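Long-range contacts in putative hydrolase (Chromobacterium violaceum, PDB 3MCW), which probably acts as a hydrolase of the isochorismatase family, though its substrate is not established: residues L16-Q21 and N125-T130; P35-A40 and G147-D152. One frame throughout, in Å; residues are numbered along the deposited sequence.

Interaction 1 and interaction 2 lie against opposite faces of one parallel sheet, their centres about 12 Å apart. Strand 14-18 runs into the loop leading to helix 37-51, and helix 123-136 is followed by strand 140-149, so each contact borrows one element from each of two consecutive pairs. Selenomethionine Met20 joins them: its CE lies 3.9 Å from Glu38 CG and its SE 4.1 Å from Phe149 CE1. A second junction forms where Val127 CG1 meets Cys148 SG at 4.2 Å. Interaction 1 holds Asp19 and Ser126, at the probable active site; interaction 2 packs beside it, nearer the periphery of the subunit.

Interaction 1 (L16-Q21 and N125-T130). With EDO (1,2-ethanediol), chain I.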
ATOM      1  N   LEU A  16       2.868 -16.253   6.264  1.00  5.29           N
ATOM      2  CA  LEU A  16       2.020 -15.227   6.825  1.00  5.60           C
ATOM      3  C   LEU A  16       0.669 -15.268   6.126  1.00  5.41           C
ATOM      4  O   LEU A  16       0.577 -14.902   4.945  1.00  6.38           O
ATOM      5  CB  LEU A  16       2.686 -13.849   6.628  1.00  6.14           C
ATOM      6  CG  LEU A  16       2.049 -12.687   7.373  1.00  6.45           C
ATOM      7  CD1 LEU A  16       2.279 -12.811   8.865  1.00  7.04           C
ATOM      8  CD2 LEU A  16       2.636 -11.362   6.855  1.00  8.52           C
ATOM      9  N   LEU A  17      -0.343 -15.790   6.809  1.00  5.47           N
ATOM     10  CA  LEU A  17      -1.703 -15.966   6.251  1.00  5.84           C
ATOM     11  C   LEU A  17      -2.596 -14.844   6.736  1.00  6.16           C
ATOM     12  O   LEU A  17      -2.809 -14.718   7.934  1.00  7.74           O
ATOM     13  CB  LEU A  17      -2.272 -17.324   6.655  1.00  6.70           C
ATOM     14  CG  LEU A  17      -1.577 -18.539   6.070  1.00  7.59           C
ATOM     15  CD1 LEU A  17      -2.232 -19.837   6.595  1.00 10.36           C
ATOM     16  CD2 LEU A  17      -1.555 -18.498   4.563  1.00 10.31           C
ATOM     17  N   ILE A  18      -3.140 -14.067   5.809  1.00  5.45           N
ATOM     18  CA  ILE A  18      -3.838 -12.830   6.142  0.70  5.99           C
ATOM     19  C   ILE A  18      -5.353 -12.935   6.033  1.00  5.47           C
ATOM     20  O   ILE A  18      -5.909 -13.095   4.943  1.00  6.16           O
ATOM     21  CB  ILE A  18      -3.262 -11.679   5.310  0.70  6.54           C
ATOM     22  CG1 ILE A  18      -1.776 -11.480   5.652  0.70  6.70           C
ATOM     23  CG2 ILE A  18      -4.148 -10.403   5.469  0.70  7.32           C
ATOM     24  CD1 ILE A  18      -1.102 -10.480   4.717  0.70  7.58           C
ATOM     25  N   ASP A  19      -5.995 -12.822   7.180  1.00  6.05           N
ATOM     26  CA  ASP A  19      -7.406 -12.511   7.286  1.00  6.54           C
ATOM     27  C   ASP A  19      -8.353 -13.519   6.613  1.00  6.41           C
ATOM     28  O   ASP A  19      -9.417 -13.155   6.130  1.00  7.20           O
ATOM     29  CB  ASP A  19      -7.717 -11.093   6.769  1.00  7.11           C
ATOM     30  CG  ASP A  19      -7.047  -9.992   7.540  1.00  7.23           C
ATOM     31  OD1 ASP A  19      -6.397 -10.230   8.560  1.00  8.34           O
ATOM     32  OD2 ASP A  19      -7.150  -8.816   7.066  1.00  8.57           O
HETATM   33  N   MSE A  20      -7.981 -14.787   6.651  1.00  7.09           N
HETATM   34  CA  MSE A  20      -8.759 -15.857   6.013  0.70  7.38           C
HETATM   35  C   MSE A  20      -9.871 -16.303   6.955  1.00  7.13           C
HETATM   36  O   MSE A  20      -9.851 -17.399   7.494  1.00  8.33           O
HETATM   37  CB  MSE A  20      -7.850 -16.995   5.585  0.70  8.14           C
HETATM   38  CG  MSE A  20      -6.998 -16.603   4.403  0.70  8.65           C
HETATM   39 SE   MSE A  20      -8.007 -16.409   2.748  0.53  7.89          SE
HETATM   40  CE  MSE A  20      -7.909 -18.407   2.491  0.70 11.66           C
ATOM     41  N   GLN A  21     -10.834 -15.414   7.114  1.00  6.99           N
ATOM     42  CA  GLN A  21     -11.947 -15.505   8.039  1.00  6.92           C
ATOM     43  C   GLN A  21     -13.247 -15.637   7.254  1.00  7.08           C
ATOM     44  O   GLN A  21     -13.354 -15.254   6.087  1.00  8.23           O
ATOM     45  CB  GLN A  21     -11.965 -14.309   8.981  1.00  7.07           C
ATOM     46  CG  GLN A  21     -10.805 -14.303   9.963  1.00  7.65           C
ATOM     47  CD  GLN A  21     -10.490 -12.916  10.470  1.00  7.05           C
ATOM     48  OE1 GLN A  21      -9.633 -12.232   9.902  1.00  8.27           O
ATOM     49  NE2 GLN A  21     -11.195 -12.479  11.527  1.00  7.69           N
ATOM     50  N   ASN A 125      -6.475  -5.083  -0.775  1.00  6.26           N
ATOM     51  CA  ASN A 125      -6.726  -4.335   0.437  1.00  6.35           C
ATOM     52  C   ASN A 125      -5.703  -4.744   1.508  1.00  6.18           C
ATOM     53  O   ASN A 125      -4.569  -4.259   1.456  1.00  6.72           O
ATOM     54  CB  ASN A 125      -8.197  -4.367   0.836  1.00  6.81           C
ATOM     55  CG  ASN A 125      -8.507  -3.307   1.872  1.00  8.06           C
ATOM     56  OD1 ASN A 125      -7.730  -2.368   2.070  1.00 12.10           O
ATOM     57  ND2 ASN A 125      -9.645  -3.407   2.478  1.00  9.56           N
ATOM     58  N   SER A 126      -6.045  -5.626   2.443  1.00  6.06           N
ATOM     59  CA  SER A 126      -5.112  -5.935   3.515  1.00  6.30           C
ATOM     60  C   SER A 126      -3.856  -6.655   3.070  1.00  5.39           C
ATOM     61  O   SER A 126      -2.790  -6.456   3.666  1.00  6.40           O
ATOM     62  CB  SER A 126      -5.817  -6.697   4.628  1.00  8.04           C
ATOM     63  OG  SER A 126      -6.720  -5.854   5.331  1.00 11.38           O
ATOM     64  N   VAL A 127      -3.948  -7.525   2.059  1.00  5.33           N
ATOM     65  CA  VAL A 127      -2.734  -8.180   1.568  1.00  5.19           C
ATOM     66  C   VAL A 127      -1.781  -7.120   0.973  1.00  5.30           C
ATOM     67  O   VAL A 127      -0.636  -7.028   1.370  1.00  5.68           O
ATOM     68  CB  VAL A 127      -3.025  -9.281   0.547  1.00  5.08           C
ATOM     69  CG1 VAL A 127      -1.772  -9.807  -0.050  1.00  7.27           C
ATOM     70  CG2 VAL A 127      -3.829 -10.434   1.213  1.00  6.84           C
ATOM     71  N   GLU A 128      -2.279  -6.290   0.064  1.00  5.48           N
ATOM     72  CA  GLU A 128      -1.458  -5.257  -0.542  1.00  5.61           C
ATOM     73  C   GLU A 128      -0.908  -4.288   0.518  1.00  5.14           C
ATOM     74  O   GLU A 128       0.275  -3.930   0.424  1.00  5.71           O
ATOM     75  CB  GLU A 128      -2.244  -4.525  -1.608  1.00  5.83           C
ATOM     76  CG  GLU A 128      -1.461  -3.408  -2.266  1.00  7.13           C
ATOM     77  CD  GLU A 128      -1.961  -2.994  -3.630  1.00  7.90           C
ATOM     78  OE1 GLU A 128      -2.953  -3.549  -4.134  1.00  9.78           O
ATOM     79  OE2 GLU A 128      -1.303  -2.073  -4.140  1.00 10.27           O
ATOM     80  N   ALA A 129      -1.715  -3.868   1.469  1.00  5.42           N
ATOM     81  CA  ALA A 129      -1.215  -2.928   2.491  1.00  5.62           C
ATOM     82  C   ALA A 129      -0.057  -3.542   3.263  1.00  5.31           C
ATOM     83  O   ALA A 129       0.970  -2.906   3.539  1.00  6.22           O
ATOM     84  CB  ALA A 129      -2.335  -2.547   3.458  1.00  6.69           C
ATOM     85  N   THR A 130      -0.206  -4.825   3.613  1.00  4.86           N
ATOM     86  CA  THR A 130       0.808  -5.536   4.363  1.00  5.32           C
ATOM     87  C   THR A 130       2.071  -5.742   3.551  1.00  5.00           C
ATOM     88  O   THR A 130       3.181  -5.559   4.057  1.00  5.76           O
ATOM     89  CB  THR A 130       0.231  -6.860   4.890  1.00  5.24           C
ATOM     90  OG1 THR A 130      -0.872  -6.619   5.764  1.00  5.80           O
ATOM     91  CG2 THR A 130       1.261  -7.646   5.651  1.00  6.75           C
TER
HETATM   92  C1  EDO I 204     -12.332  -8.064   2.473  1.00 24.08           C
HETATM   93  O1  EDO I 204     -12.998  -7.794   3.710  1.00 32.99           O
HETATM   94  C2  EDO I 204     -12.297  -6.815   1.635  1.00 22.38           C
HETATM   95  O2  EDO I 204     -11.113  -6.084   1.866  1.00 20.76           O
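The carboxylate of Asp19 turns its OD2 toward Ser126, whose CB and OG both lie to the same side of the carboxylate plane, OG at 3.5 Å from OD2. Lys93 forms a salt bridge to OD2 and a hydrogen bond to Ser126 OG, so its NZ ties the two residues together. The second flat group is the peptide carbonyl of Ser126. Thr130 N approaches Ser126 O from one face at 3.1 Å, and Thr130 OG1 from the opposite face at 2.8 Å. The hydroxyl bond is tilted somewhat out of the carbonyl plane, and the same hydroxyl is also hydrogen-bonded to Ala98 N.

Strand 14-18 is a central strand of the six-stranded parallel sheet of this Rossmann-like α/β/α fold, and helix 123-136 covers it, the short segments running at 142° to each other. Asp19, Lys93 and Ser126 occupy the places of the Asp-Lys-Cys triad of cysteine hydrolases in this family, with serine where those enzymes have cysteine; a corresponding role here is plausible but not established.

Below the polar group the contact is apolar. With OG1 placed beside the backbone N (chi1 -61°), Thr130 keeps CG2 for the strand, and this methyl meets Ile18 CD1 tip to tip at 3.8 Å in the conformer described. Leu16 CD2 reaches the same methyl at 4.1 Å, while Ile18 CG2 touches Val127 CG2 at 4.3 Å. At the helix start, Asn125 ND2 donates an almost straight hydrogen bond of 3.1 Å to O2 of a bound 1,2-ethanediol, probably from the crystallisation liquor.

Interaction 2 (P35-A40 and G147-D152); sequences PQAEQA and GCFTFD. With EDO (1,2-ethanediol), chain J.
Ala37, in the first turn of helix 37-51, drops its methyl against Phe149 at the C-terminal end of strand 140-149. In this α/β/α fold helix 37-51 follows strand 14-18, and its N-terminal turn lies over the place where the chain leaves the parallel sheet and turns a corner at Gly147. The turn starts after Gln36 at the N-cap position, whose backbone O accepts from Ala40 N.

In Phe149, CB already faces the helix, and CG stands between the backbone N and the carbonyl carbon (chi1 70°), which sets the ring beside Ala37. CD1 then lies 3.8 Å from Ala37 CB, approached obliquely, and the next ring atom, CE1, is 3.9 Å from Glu38 OE2.

Glu38 starts out pointing away from the strand. A bend at chi2 (82°) folds the chain back, bringing the carboxylate to the ring with the two planes 28° apart. Its charge is met elsewhere, since OE2 forms salt bridges with Lys79 and Arg32. Arg32 also makes a cation-pi contact with Phe149, so ring and carboxylate share one guanidinium group, which would be expected to fix their relative positions.

Beside the ring the surfaces are small and close. Gly147 CA lies 3.9 Å from Ala40 CB and at the same distance from Ala37 O, letting helix and strand backbones come together; the alpha carbons of Ala37 and Gly147 are 4.2 Å apart. Cys148 O, 4.0 Å from Ala37 CB, accepts a hydrogen bond from His34 ND1.

At the far end of the segment, Asp152 OD1 takes the Ala163 N-H, while Asp152 OD2 weakly accepts from O2 of a bound 1,2-ethanediol at 3.0 Å.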
ATOM      1  N   PRO A  35     -11.363 -19.179  -6.899  1.00  8.19           N
ATOM      2  CA  PRO A  35     -12.144 -20.046  -6.035  1.00 10.13           C
ATOM      3  C   PRO A  35     -11.358 -21.097  -5.279  1.00 10.91           C
ATOM      4  O   PRO A  35     -11.867 -21.578  -4.257  1.00 14.85           O
ATOM      5  CB  PRO A  35     -13.153 -20.683  -7.023  1.00 11.60           C
ATOM      6  CG  PRO A  35     -12.476 -20.612  -8.354  1.00 11.24           C
ATOM      7  CD  PRO A  35     -11.787 -19.267  -8.304  1.00  9.33           C
ATOM      8  N   GLN A  36     -10.181 -21.455  -5.765  1.00 10.87           N
ATOM      9  CA  GLN A  36      -9.302 -22.437  -5.137  0.50 11.73           C
ATOM     10  C   GLN A  36      -8.281 -21.814  -4.179  1.00  9.46           C
ATOM     11  O   GLN A  36      -7.383 -22.507  -3.709  1.00 10.61           O
ATOM     12  CB  GLN A  36      -8.554 -23.242  -6.209  0.50 13.67           C
ATOM     13  CG  GLN A  36      -9.450 -24.150  -7.073  0.50 15.16           C
ATOM     14  CD  GLN A  36     -10.775 -24.523  -6.405  0.50 18.11           C
ATOM     15  OE1 GLN A  36     -10.863 -24.656  -5.183  0.50 23.57           O
ATOM     16  NE2 GLN A  36     -11.816 -24.678  -7.220  0.50 22.91           N
ATOM     17  N   ALA A  37      -8.400 -20.511  -3.884  1.00  8.11           N
ATOM     18  CA  ALA A  37      -7.410 -19.873  -3.018  1.00  7.34           C
ATOM     19  C   ALA A  37      -7.295 -20.568  -1.675  1.00  7.51           C
ATOM     20  O   ALA A  37      -6.208 -20.720  -1.129  1.00  7.44           O
ATOM     21  CB  ALA A  37      -7.734 -18.385  -2.806  1.00  8.02           C
ATOM     22  N   GLU A  38      -8.434 -20.957  -1.095  1.00  7.55           N
ATOM     23  CA  GLU A  38      -8.425 -21.631   0.215  1.00  8.11           C
ATOM     24  C   GLU A  38      -7.623 -22.903   0.175  1.00  7.84           C
ATOM     25  O   GLU A  38      -6.870 -23.205   1.089  1.00  8.24           O
ATOM     26  CB  GLU A  38      -9.829 -21.972   0.671  1.00  9.45           C
ATOM     27  CG  GLU A  38     -10.703 -20.782   1.106  1.00 10.16           C
ATOM     28  CD  GLU A  38     -11.391 -20.000  -0.025  1.00  9.41           C
ATOM     29  OE1 GLU A  38     -11.103 -20.200  -1.224  1.00  9.88           O
ATOM     30  OE2 GLU A  38     -12.222 -19.154   0.351  1.00 11.18           O
ATOM     31  N   GLN A  39      -7.818 -23.689  -0.874  1.00  8.24           N
ATOM     32  CA  GLN A  39      -7.073 -24.921  -1.038  1.00  8.88           C
ATOM     33  C   GLN A  39      -5.588 -24.671  -1.229  1.00  8.28           C
ATOM     34  O   GLN A  39      -4.763 -25.412  -0.708  1.00  8.99           O
ATOM     35  CB  GLN A  39      -7.659 -25.716  -2.196  1.00 11.40           C
ATOM     36  CG  GLN A  39      -8.966 -26.387  -1.824  1.00 16.86           C
ATOM     37  N   ALA A  40      -5.215 -23.618  -1.956  1.00  7.95           N
ATOM     38  CA  ALA A  40      -3.803 -23.282  -2.138  1.00  8.13           C
ATOM     39  C   ALA A  40      -3.195 -22.907  -0.785  1.00  7.25           C
ATOM     40  O   ALA A  40      -2.117 -23.341  -0.425  1.00  8.13           O
ATOM     41  CB  ALA A  40      -3.639 -22.149  -3.139  1.00  9.53           C
ATOM     42  N   GLY A 147      -2.948 -18.201  -3.794  1.00  6.49           N
ATOM     43  CA  GLY A 147      -3.533 -18.266  -2.474  1.00  6.18           C
ATOM     44  C   GLY A 147      -4.150 -16.976  -2.017  1.00  6.13           C
ATOM     45  O   GLY A 147      -4.496 -16.818  -0.849  1.00  7.87           O
ATOM     46  N   CYS A 148      -4.311 -16.012  -2.915  1.00  5.73           N
ATOM     47  CA  CYS A 148      -4.939 -14.747  -2.614  1.00  5.80           C
ATOM     48  C   CYS A 148      -6.193 -14.591  -3.455  1.00  5.77           C
ATOM     49  O   CYS A 148      -6.291 -15.147  -4.563  1.00  6.92           O
ATOM     50  CB  CYS A 148      -4.013 -13.564  -2.942  1.00  6.22           C
ATOM     51  SG  CYS A 148      -2.497 -13.525  -1.964  1.00  6.57           S
ATOM     52  N   PHE A 149      -7.143 -13.807  -2.983  1.00  5.48           N
ATOM     53  CA  PHE A 149      -8.275 -13.432  -3.811  1.00  5.80           C
ATOM     54  C   PHE A 149      -8.750 -12.040  -3.412  1.00  5.01           C
ATOM     55  O   PHE A 149      -8.411 -11.535  -2.325  1.00  5.40           O
ATOM     56  CB  PHE A 149      -9.420 -14.477  -3.753  1.00  6.65           C
ATOM     57  CG  PHE A 149     -10.197 -14.584  -2.485  1.00  6.61           C
ATOM     58  CD1 PHE A 149      -9.800 -15.452  -1.493  1.00  9.46           C
ATOM     59  CD2 PHE A 149     -11.384 -13.914  -2.339  1.00  7.75           C
ATOM     60  CE1 PHE A 149     -10.572 -15.649  -0.382  1.00 11.65           C
ATOM     61  CE2 PHE A 149     -12.173 -14.092  -1.231  1.00 10.51           C
ATOM     62  CZ  PHE A 149     -11.771 -14.968  -0.262  1.00 10.97           C
ATOM     63  N   THR A 150      -9.548 -11.445  -4.292  1.00  5.65           N
ATOM     64  CA  THR A 150     -10.140 -10.156  -4.065  1.00  5.49           C
ATOM     65  C   THR A 150     -11.526 -10.121  -4.717  1.00  5.69           C
ATOM     66  O   THR A 150     -12.047 -11.174  -5.097  1.00  6.40           O
ATOM     67  CB  THR A 150      -9.195  -9.018  -4.504  1.00  5.87           C
ATOM     68  OG1 THR A 150      -9.686  -7.790  -3.968  1.00  6.59           O
ATOM     69  CG2 THR A 150      -9.012  -8.982  -6.029  1.00  7.45           C
ATOM     70  N   PHE A 151     -12.090  -8.919  -4.794  1.00  6.07           N
ATOM     71  CA  PHE A 151     -13.479  -8.706  -5.156  1.00  5.83           C
ATOM     72  C   PHE A 151     -13.573  -7.723  -6.304  1.00  5.42           C
ATOM     73  O   PHE A 151     -12.721  -6.853  -6.514  1.00  6.32           O
ATOM     74  CB  PHE A 151     -14.280  -8.189  -3.964  1.00  6.42           C
ATOM     75  CG  PHE A 151     -14.193  -9.086  -2.779  1.00  6.77           C
ATOM     76  CD1 PHE A 151     -14.985 -10.233  -2.684  1.00  8.34           C
ATOM     77  CD2 PHE A 151     -13.268  -8.860  -1.779  1.00  9.20           C
ATOM     78  CE1 PHE A 151     -14.867 -11.092  -1.647  1.00  9.66           C
ATOM     79  CE2 PHE A 151     -13.180  -9.730  -0.698  1.00 12.15           C
ATOM     80  CZ  PHE A 151     -13.992 -10.846  -0.647  1.00 10.80           C
ATOM     81  N   ASP A 152     -14.676  -7.806  -7.050  1.00  5.75           N
ATOM     82  CA  ASP A 152     -14.995  -6.811  -8.077  1.00  5.88           C
ATOM     83  C   ASP A 152     -14.987  -5.415  -7.442  1.00  5.74           C
ATOM     84  O   ASP A 152     -15.350  -5.230  -6.281  1.00  6.51           O
ATOM     85  CB  ASP A 152     -16.413  -7.034  -8.642  1.00  6.45           C
ATOM     86  CG  ASP A 152     -16.589  -8.294  -9.475  1.00  7.01           C
ATOM     87  OD1 ASP A 152     -15.677  -9.141  -9.557  1.00  6.93           O
ATOM     88  OD2 ASP A 152     -17.684  -8.421 -10.061  1.00  8.94           O
TER
HETATM   89  C1  EDO J 205     -16.894  -7.578 -14.534  1.00 20.13           C
HETATM   90  O1  EDO J 205     -16.385  -6.314 -14.991  1.00 25.30           O
HETATM   91  C2  EDO J 205     -17.276  -7.700 -13.054  1.00 19.20           C
HETATM   92  O2  EDO J 205     -17.753  -6.531 -12.358  1.00 21.55           O